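Local structure of protein TraR (6PST) at residues E37-P42 with T55-C60. The protein acts as a plasmid-encoded transcription factor of RNA polymerase, belongs to the DksA/TraR family and carries zinc in a C4-type finger. Sequence-based numbering, arbitrary orientation.
Sequences EACGNP and TLCVEC. With ZN (zinc ion), chain K.
Cys39 and Cys57 meet through a shared zinc ion, which lies 2.4 Å from Cys39 SG and 2.3 Å from Cys57 SG. The angle at the zinc between Cys39 SG and Cys57 SG is about 119°; Cys36 and Cys60 are the other ligands. The modelled site is distorted from a tetrahedron: Cys60 SG, 2.9 Å from the zinc, makes far narrower angles with both and is poorly placed. Both Cys39 and Cys57 hold SG between the backbone N and the carbonyl carbon (chi1 46° in Cys39), which swings each sulfur inward to the metal.

Two backbone N-H groups supply the hydrogen bonding. Glu37 N donates to Thr55 O over 3.0 Å with an N-H...O angle of 170°, tying the chain after Cys36 to the residues leading into Cys57. Cys57 is the N-cap of helix 58-70: its SG accepts a nearly straight bond from Cys60 N at 3.5 Å, so one sulfur serves both metal and helix end.

Apolar contact is slight. Ala38 CB sits 3.8 Å from Cys60 CB and 4.4 Å from Leu56 CD2, covering one flank of the site. Separately, the extended Glu37 chain brings its carboxylate, OE2 foremost, obliquely across the Thr55 methyl CG2.

With 312 Å² buried and a single direct hydrogen bond between segments, metal coordination is probably the main link, and the N-H bond to Cys57 SG would be expected to temper that thiolate's negative charge.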
loop_
_atom_site.group_PDB
_atom_site.type_symbol
_atom_site.label_atom_id
_atom_site.label_comp_id
_atom_site.label_asym_id
_atom_site.label_seq_id
_atom_site.Cartn_x
_atom_site.Cartn_y
_atom_site.Cartn_z
ATOM N N GLU A 37 -59.002 10.036 6.846
ATOM C CA GLU A 37 -59.103 9.107 5.726
ATOM C C GLU A 37 -59.007 7.655 6.165
ATOM O O GLU A 37 -59.033 6.762 5.316
ATOM C CB GLU A 37 -58.020 9.400 4.694
ATOM C CG GLU A 37 -58.135 10.763 4.059
ATOM C CD GLU A 37 -57.010 11.026 3.088
ATOM O OE1 GLU A 37 -56.337 10.054 2.684
ATOM O OE2 GLU A 37 -56.794 12.201 2.728
ATOM N N ALA A 38 -58.879 7.403 7.464
ATOM C CA ALA A 38 -58.889 6.034 7.962
ATOM C C ALA A 38 -60.221 5.709 8.622
ATOM O O ALA A 38 -60.883 4.729 8.269
ATOM C CB ALA A 38 -57.735 5.828 8.944
ATOM N N CYS A 39 -60.637 6.534 9.578
ATOM C CA CYS A 39 -61.850 6.282 10.339
ATOM C C CYS A 39 -62.913 7.352 10.133
ATOM O O CYS A 39 -63.940 7.334 10.821
ATOM C CB CYS A 39 -61.514 6.156 11.828
ATOM S SG CYS A 39 -60.419 7.435 12.459
ATOM N N GLY A 40 -62.687 8.297 9.223
ATOM C CA GLY A 40 -63.620 9.379 8.998
ATOM C C GLY A 40 -63.840 10.300 10.176
ATOM O O GLY A 40 -64.686 11.195 10.086
ATOM N N ASN A 41 -63.105 10.122 11.270
ATOM C CA ASN A 41 -63.343 10.874 12.477
ATOM C C ASN A 41 -63.043 12.345 12.252
ATOM O O ASN A 41 -62.398 12.720 11.272
ATOM C CB ASN A 41 -62.488 10.331 13.616
ATOM C CG ASN A 41 -62.937 8.971 14.072
ATOM O OD1 ASN A 41 -63.544 8.218 13.310
ATOM N ND2 ASN A 41 -62.657 8.648 15.324
ATOM N N PRO A 42 -63.518 13.207 13.145
ATOM C CA PRO A 42 -63.141 14.618 13.069
ATOM C C PRO A 42 -61.694 14.791 13.499
ATOM O O PRO A 42 -61.358 14.631 14.673
ATOM C CB PRO A 42 -64.100 15.302 14.051
ATOM C CG PRO A 42 -65.112 14.267 14.413
ATOM C CD PRO A 42 -64.436 12.951 14.259
ATOM N N THR A 55 -53.914 13.855 6.930
ATOM C CA THR A 55 -54.875 12.909 6.398
ATOM C C THR A 55 -55.317 11.886 7.430
ATOM O O THR A 55 -56.285 11.161 7.185
ATOM C CB THR A 55 -54.299 12.188 5.176
ATOM O OG1 THR A 55 -53.001 11.672 5.491
ATOM C CG2 THR A 55 -54.182 13.146 4.010
ATOM N N LEU A 56 -54.647 11.811 8.576
ATOM C CA LEU A 56 -54.979 10.841 9.602
ATOM C C LEU A 56 -55.088 11.548 10.938
ATOM O O LEU A 56 -54.356 12.503 11.201
ATOM C CB LEU A 56 -53.922 9.743 9.692
ATOM C CG LEU A 56 -53.466 9.151 8.365
ATOM C CD1 LEU A 56 -52.494 8.012 8.588
ATOM C CD2 LEU A 56 -54.655 8.683 7.558
ATOM N N CYS A 57 -56.008 11.087 11.775
ATOM C CA CYS A 57 -56.001 11.526 13.155
ATOM C C CYS A 57 -54.770 10.966 13.857
ATOM O O CYS A 57 -54.025 10.151 13.307
ATOM C CB CYS A 57 -57.272 11.087 13.874
ATOM S SG CYS A 57 -57.336 9.326 14.272
ATOM N N VAL A 58 -54.563 11.397 15.099
ATOM C CA VAL A 58 -53.342 11.012 15.794
ATOM C C VAL A 58 -53.325 9.520 16.074
ATOM O O VAL A 58 -52.259 8.896 16.079
ATOM C CB VAL A 58 -53.179 11.832 17.079
ATOM C CG1 VAL A 58 -54.528 12.102 17.699
ATOM C CG2 VAL A 58 -52.295 11.089 18.048
ATOM N N GLU A 59 -54.493 8.912 16.270
ATOM C CA GLU A 59 -54.536 7.479 16.536
ATOM C C GLU A 59 -54.129 6.678 15.309
ATOM O O GLU A 59 -53.248 5.816 15.386
ATOM C CB GLU A 59 -55.930 7.087 17.010
ATOM C CG GLU A 59 -56.354 7.807 18.266
ATOM C CD GLU A 59 -57.816 7.595 18.591
ATOM O OE1 GLU A 59 -58.553 7.090 17.718
ATOM O OE2 GLU A 59 -58.233 7.932 19.717
ATOM N N CYS A 60 -54.759 6.943 14.164
ATOM C CA CYS A 60 -54.401 6.220 12.947
ATOM C C CYS A 60 -52.981 6.551 12.515
ATOM O O CYS A 60 -52.272 5.695 11.977
ATOM C CB CYS A 60 -55.383 6.543 11.824
ATOM S SG CYS A 60 -57.117 6.465 12.275
HETATM ZN ZN ZN K . -58.586 8.920 12.326
#